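Local coordinates for CPXV203 protein (Cowpox virus, PDB 4HKJ), which probably binds major histocompatibility complex class I molecules of the host and keeps them from the cell surface, so blunting T-cell recognition of infected cells, at residues S127-I132 with V146-M151; T72-F77 with K182-T187. All blocks are in the same frame, centred on the assembly; numbering follows the deposited sequence.

Contact 1 (S127-I132 with V146-M151)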
loop_
_atom_site.group_PDB
_atom_site.type_symbol
_atom_site.label_atom_id
_atom_site.label_comp_id
_atom_site.label_asym_id
_atom_site.label_seq_id
_atom_site.Cartn_x
_atom_site.Cartn_y
_atom_site.Cartn_z
ATOM N N SER D 127 1.589 17.144 8.158
ATOM C CA SER D 127 0.304 17.769 7.867
ATOM C C SER D 127 -0.081 18.786 8.937
ATOM O O SER D 127 0.599 18.920 9.956
ATOM C CB SER D 127 -0.792 16.711 7.730
ATOM O OG SER D 127 -1.000 16.028 8.952
ATOM N N ASN D 128 -1.183 19.493 8.701
ATOM C CA ASN D 128 -1.657 20.521 9.623
ATOM C C ASN D 128 -2.167 19.954 10.943
ATOM O O ASN D 128 -2.244 20.665 11.944
ATOM C CB ASN D 128 -2.754 21.362 8.963
ATOM C CG ASN D 128 -2.229 22.219 7.827
ATOM O OD1 ASN D 128 -2.686 22.111 6.689
ATOM N ND2 ASN D 128 -1.265 23.078 8.133
ATOM N N TYR D 129 -2.513 18.671 10.939
ATOM C CA TYR D 129 -3.076 18.027 12.120
ATOM C C TYR D 129 -2.028 17.271 12.934
ATOM O O TYR D 129 -2.108 17.218 14.162
ATOM C CB TYR D 129 -4.205 17.072 11.726
ATOM C CG TYR D 129 -5.418 17.748 11.123
ATOM C CD1 TYR D 129 -5.647 19.105 11.304
ATOM C CD2 TYR D 129 -6.337 17.025 10.374
ATOM C CE1 TYR D 129 -6.755 19.723 10.755
ATOM C CE2 TYR D 129 -7.448 17.635 9.821
ATOM C CZ TYR D 129 -7.651 18.984 10.015
ATOM O OH TYR D 129 -8.755 19.597 9.468
ATOM N N LEU D 130 -1.046 16.689 12.252
ATOM C CA LEU D 130 -0.090 15.816 12.921
ATOM C C LEU D 130 1.269 15.767 12.225
ATOM O O LEU D 130 1.362 15.909 11.005
ATOM C CB LEU D 130 -0.668 14.401 13.025
ATOM C CG LEU D 130 -0.100 13.499 14.123
ATOM C CD1 LEU D 130 -0.456 14.051 15.497
ATOM C CD2 LEU D 130 -0.606 12.075 13.966
ATOM N N HIS D 131 2.317 15.568 13.019
ATOM C CA HIS D 131 3.667 15.372 12.503
ATOM C C HIS D 131 4.242 14.079 13.073
ATOM O O HIS D 131 4.388 13.942 14.287
ATOM C CB HIS D 131 4.567 16.552 12.880
ATOM C CG HIS D 131 4.124 17.864 12.309
ATOM N ND1 HIS D 131 3.166 18.652 12.908
ATOM C CD2 HIS D 131 4.513 18.526 11.194
ATOM C CE1 HIS D 131 2.982 19.743 12.187
ATOM N NE2 HIS D 131 3.788 19.692 11.141
ATOM N N ILE D 132 4.559 13.127 12.201
ATOM C CA ILE D 132 5.094 11.845 12.650
ATOM C C ILE D 132 6.521 11.606 12.160
ATOM O O ILE D 132 6.764 11.455 10.963
ATOM C CB ILE D 132 4.200 10.662 12.219
ATOM C CG1 ILE D 132 2.799 10.808 12.818
ATOM C CG2 ILE D 132 4.822 9.341 12.643
ATOM C CD1 ILE D 132 1.867 9.657 12.488
ATOM N N VAL D 146 4.000 3.281 8.114
ATOM C CA VAL D 146 3.181 4.045 9.053
ATOM C C VAL D 146 1.873 4.504 8.419
ATOM O O VAL D 146 1.876 5.192 7.399
ATOM C CB VAL D 146 3.924 5.280 9.584
ATOM C CG1 VAL D 146 3.013 6.112 10.475
ATOM C CG2 VAL D 146 5.177 4.870 10.333
ATOM N N ASN D 147 0.755 4.127 9.032
ATOM C CA ASN D 147 -0.541 4.619 8.590
ATOM C C ASN D 147 -1.089 5.635 9.584
ATOM O O ASN D 147 -0.905 5.496 10.793
ATOM C CB ASN D 147 -1.524 3.469 8.383
ATOM C CG ASN D 147 -2.416 3.682 7.175
ATOM O OD1 ASN D 147 -2.063 3.308 6.055
ATOM N ND2 ASN D 147 -3.577 4.286 7.395
ATOM N N TYR D 148 -1.757 6.658 9.065
ATOM C CA TYR D 148 -2.192 7.783 9.883
ATOM C C TYR D 148 -3.637 8.174 9.585
ATOM O O TYR D 148 -4.040 8.276 8.425
ATOM C CB TYR D 148 -1.237 8.966 9.684
ATOM C CG TYR D 148 -1.857 10.338 9.831
ATOM C CD1 TYR D 148 -2.270 10.809 11.070
ATOM C CD2 TYR D 148 -1.996 11.175 8.732
ATOM C CE1 TYR D 148 -2.825 12.067 11.207
ATOM C CE2 TYR D 148 -2.547 12.435 8.857
ATOM C CZ TYR D 148 -2.961 12.876 10.097
ATOM O OH TYR D 148 -3.512 14.129 10.231
ATOM N N SER D 149 -4.414 8.378 10.645
ATOM C CA SER D 149 -5.820 8.740 10.516
ATOM C C SER D 149 -6.261 9.639 11.667
ATOM O O SER D 149 -6.142 9.268 12.836
ATOM C CB SER D 149 -6.691 7.485 10.458
ATOM O OG SER D 149 -8.054 7.820 10.260
ATOM N N PHE D 150 -6.770 10.819 11.328
ATOM C CA PHE D 150 -7.165 11.802 12.331
ATOM C C PHE D 150 -8.306 12.671 11.809
ATOM O O PHE D 150 -8.080 13.621 11.059
ATOM C CB PHE D 150 -5.964 12.675 12.706
ATOM C CG PHE D 150 -6.195 13.550 13.905
ATOM C CD1 PHE D 150 -6.587 13.000 15.112
ATOM C CD2 PHE D 150 -5.999 14.919 13.831
ATOM C CE1 PHE D 150 -6.792 13.797 16.222
ATOM C CE2 PHE D 150 -6.202 15.724 14.939
ATOM C CZ PHE D 150 -6.600 15.161 16.135
HETATM N N MSE D 151 -9.529 12.341 12.210
HETATM C CA MSE D 151 -10.712 13.066 11.758
HETATM C C MSE D 151 -11.899 12.816 12.679
HETATM O O MSE D 151 -11.856 11.933 13.531
HETATM C CB MSE D 151 -11.070 12.661 10.327
HETATM C CG MSE D 151 -11.236 11.164 10.134
HETATM SE SE MSE D 151 -11.511 10.669 8.269
HETATM C CE MSE D 151 -11.425 8.729 8.460
#

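Contact 2 (T72-F77 with K182-T187)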
loop_
_atom_site.group_PDB
_atom_site.type_symbol
_atom_site.label_atom_id
_atom_site.label_comp_id
_atom_site.label_asym_id
_atom_site.label_seq_id
_atom_site.Cartn_x
_atom_site.Cartn_y
_atom_site.Cartn_z
ATOM N N THR D 72 -2.682 2.000 23.611
ATOM C CA THR D 72 -1.685 1.297 22.809
ATOM C C THR D 72 -2.052 -0.178 22.654
ATOM O O THR D 72 -2.398 -0.844 23.629
ATOM C CB THR D 72 -0.284 1.402 23.439
ATOM O OG1 THR D 72 -0.037 2.752 23.850
ATOM C CG2 THR D 72 0.784 0.975 22.443
ATOM N N LYS D 73 -1.978 -0.681 21.424
ATOM C CA LYS D 73 -2.276 -2.082 21.144
ATOM C C LYS D 73 -1.206 -2.695 20.249
ATOM O O LYS D 73 -0.599 -2.004 19.431
ATOM C CB LYS D 73 -3.647 -2.222 20.480
ATOM C CG LYS D 73 -4.805 -1.715 21.322
ATOM C CD LYS D 73 -6.123 -1.826 20.576
ATOM C CE LYS D 73 -7.270 -1.284 21.410
ATOM N NZ LYS D 73 -8.577 -1.419 20.713
ATOM N N GLN D 74 -0.975 -3.994 20.412
ATOM C CA GLN D 74 0.008 -4.705 19.599
ATOM C C GLN D 74 -0.479 -6.094 19.199
ATOM O O GLN D 74 -1.300 -6.702 19.887
ATOM C CB GLN D 74 1.345 -4.825 20.336
ATOM C CG GLN D 74 2.086 -3.511 20.523
ATOM C CD GLN D 74 3.459 -3.703 21.135
ATOM O OE1 GLN D 74 4.067 -2.757 21.633
ATOM N NE2 GLN D 74 3.956 -4.934 21.098
ATOM N N THR D 75 0.037 -6.587 18.078
ATOM C CA THR D 75 -0.247 -7.942 17.624
ATOM C C THR D 75 0.934 -8.467 16.816
ATOM O O THR D 75 1.844 -7.711 16.478
ATOM C CB THR D 75 -1.521 -8.010 16.768
ATOM O OG1 THR D 75 -1.794 -9.372 16.420
ATOM C CG2 THR D 75 -1.353 -7.193 15.498
ATOM N N HIS D 76 0.916 -9.757 16.506
ATOM C CA HIS D 76 2.014 -10.368 15.768
ATOM C C HIS D 76 1.521 -11.388 14.750
ATOM O O HIS D 76 0.578 -12.135 15.012
ATOM C CB HIS D 76 3.003 -11.026 16.731
ATOM C CG HIS D 76 4.186 -11.646 16.053
ATOM N ND1 HIS D 76 5.313 -10.927 15.716
ATOM C CD2 HIS D 76 4.416 -12.917 15.646
ATOM C CE1 HIS D 76 6.186 -11.727 15.132
ATOM N NE2 HIS D 76 5.667 -12.941 15.077
ATOM N N PHE D 77 2.169 -11.414 13.590
ATOM C CA PHE D 77 1.841 -12.379 12.546
ATOM C C PHE D 77 3.112 -12.979 11.958
ATOM O O PHE D 77 4.080 -12.266 11.690
ATOM C CB PHE D 77 1.018 -11.716 11.443
ATOM C CG PHE D 77 -0.364 -11.318 11.873
ATOM C CD1 PHE D 77 -1.223 -12.246 12.436
ATOM C CD2 PHE D 77 -0.802 -10.014 11.720
ATOM C CE1 PHE D 77 -2.495 -11.881 12.836
ATOM C CE2 PHE D 77 -2.071 -9.643 12.117
ATOM C CZ PHE D 77 -2.919 -10.578 12.676
ATOM N N LYS D 182 -4.102 -6.893 20.887
ATOM C CA LYS D 182 -4.185 -6.996 22.340
ATOM C C LYS D 182 -3.765 -5.688 22.998
ATOM O O LYS D 182 -2.699 -5.151 22.702
ATOM C CB LYS D 182 -3.316 -8.145 22.853
ATOM C CG LYS D 182 -3.778 -9.519 22.407
ATOM C CD LYS D 182 -5.207 -9.783 22.850
ATOM C CE LYS D 182 -5.734 -11.089 22.281
ATOM N NZ LYS D 182 -7.144 -11.337 22.688
ATOM N N THR D 183 -4.609 -5.185 23.891
ATOM C CA THR D 183 -4.333 -3.932 24.583
ATOM C C THR D 183 -3.144 -4.078 25.527
ATOM O O THR D 183 -3.112 -4.980 26.364
ATOM C CB THR D 183 -5.564 -3.445 25.374
ATOM O OG1 THR D 183 -6.691 -3.347 24.493
ATOM C CG2 THR D 183 -5.294 -2.085 25.999
ATOM N N CYS D 184 -2.167 -3.189 25.382
ATOM C CA CYS D 184 -0.969 -3.220 26.214
ATOM C C CYS D 184 -1.288 -2.816 27.650
ATOM O O CYS D 184 -2.071 -1.899 27.888
ATOM C CB CYS D 184 0.115 -2.317 25.623
ATOM S SG CYS D 184 0.678 -2.827 23.979
ATOM N N THR D 185 -0.670 -3.508 28.603
ATOM C CA THR D 185 -0.994 -3.330 30.014
ATOM C C THR D 185 0.102 -2.600 30.790
ATOM O O THR D 185 1.208 -2.399 30.289
ATOM C CB THR D 185 -1.269 -4.682 30.694
ATOM O OG1 THR D 185 -0.088 -5.491 30.653
ATOM C CG2 THR D 185 -2.397 -5.413 29.981
ATOM N N ASN D 186 -0.220 -2.213 32.020
ATOM C CA ASN D 186 0.716 -1.509 32.887
ATOM C C ASN D 186 1.463 -2.484 33.793
ATOM O O ASN D 186 1.185 -2.570 34.988
ATOM C CB ASN D 186 -0.032 -0.475 33.735
ATOM C CG ASN D 186 0.890 0.566 34.346
ATOM O OD1 ASN D 186 2.073 0.314 34.579
ATOM N ND2 ASN D 186 0.346 1.747 34.613
ATOM N N THR D 187 2.406 -3.219 33.215
ATOM C CA THR D 187 3.203 -4.175 33.974
ATOM C C THR D 187 4.596 -4.316 33.374
ATOM O O THR D 187 4.810 -4.015 32.201
ATOM C CB THR D 187 2.533 -5.561 34.020
ATOM O OG1 THR D 187 3.330 -6.454 34.809
ATOM C CG2 THR D 187 2.384 -6.130 32.618
#

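Contact 1 (S127-I132 with V146-M151)
With CG anti to the backbone N (chi1 -157°), Leu-130 lies along the Tyr-148 ring; the same choice in Phe-150 (chi1 -169°) brings its ring edge to CB of Tyr-129. Leu-130 and Tyr-148 run past each other in opposite directions, with CD2 of the leucine 3.5 Å from CE1 of the tyrosine ring and its CB 3.7 Å from the same carbon. The Tyr-148 hydroxyl ends between two residues of the turn: OH is 3.4 Å from Tyr-129 CB, and Ser-127 OG approaches OH at 3.4 Å as at most a weak hydrogen bond. That serine hydroxyl has Leu-130 O as a competing acceptor, which also takes the backbone hydrogen bond from Ser-127 N and ties off the tight turn. The contact thus spans the two layers of the beta-sandwich: segment 146-151, part of strand 141-152, belongs to the five-stranded antiparallel sheet, residues 131-132 begin a strand of the mixed sheet facing it, and the turn 127-130 connects that strand to 119-126. Tyr-129 crosses Tyr-148 at about a right angle, presenting a ring edge to its OH. Its CB reaches the edge of the Phe-150 ring, 3.5 Å from CD2, while the two rings meet obliquely with their planes at 75°. On the inner side of the sandwich, Phe-150 also packs on Trp-15 and Leu-17, and Leu-130 on Ile-19 of the adjoining strand 15-25. Farther from the turn the chemistry is wholly apolar. Ile-132 extends CD1 between the strand residues, 4.2 Å from both Val-146 CG1 and Tyr-148 CB. At the turn itself, Asn-128 and Tyr-129 pack against a chain of another protein in the assembly, Tyr-129 on its backbone.

Contact 2 (T72-F77 with K182-T187)
Lys-73 and Thr-183 face each other as an antiparallel non-hydrogen-bonded pair, and the lysine can be traced outward along its partner. Its CB lies 3.8 Å from Lys-182 O, the carbonyl that the Lys-73 CA also approaches. CG, placed beside the backbone N (chi1 -61°), comes to 4.0 Å from Thr-183 OG1. From there the chain is fully extended; CD continues past the threonine, and CE is 3.8 Å from the same OG1 as the two side chains cross at a slant. NZ leads beyond this pair, and the lysine also packs on Glu-85 of the neighbouring strand 81-88. Backbone bonds on either side of the pair fix the register. Gln-74 and Lys-182 exchange two, Gln-74 N to Lys-182 O at 3.1 Å and Lys-182 N to Gln-74 O at 3.0 Å, while Cys-184 N donates to Thr-72 O at 2.9 Å in a nearly straight bond (168°). Segment 182-183 is therefore a short edge strand, adding a fifth member to the antiparallel sheet of the sandwich through strand 71-77. Immediately after it, Cys-184 turns its side chain in over Thr-72 and Gln-74: SG is 4.1 Å from Thr-72 CG2 and 3.8 Å from Gln-74 CG. This sulfur is joined to Cys-35 in a disulfide, covalently tying the C-terminal segment to the chain just before strand 36-38 of the other sheet. Gln-74, extended past the sulfur, carries OE1 on to a hydrogen bond with Thr-48 OG1 in strand 45-50.

Both contacts draw on the five-stranded antiparallel sheet, contact 1 through outermost strand 141-152 and contact 2 at the other margin, where 182-183 joins 71-77. Their centres are about 21 Å apart, on opposite sides of the chain's centre. Both are partly buried: contact 1 has four of seven touching residues buried and none exposed, contact 2 three of six buried and two, Lys-182 and Thr-183, exposed. Contact 1 links a turn and strand start to the other sheet, mainly through side chains and without a backbone hydrogen bond across. Contact 2 is a backbone union of strands, with Lys-73 and Thr-183 on one face, and buried Gln-74 sharing the other with Lys-182; buried Cys-184 packs by Gln-74.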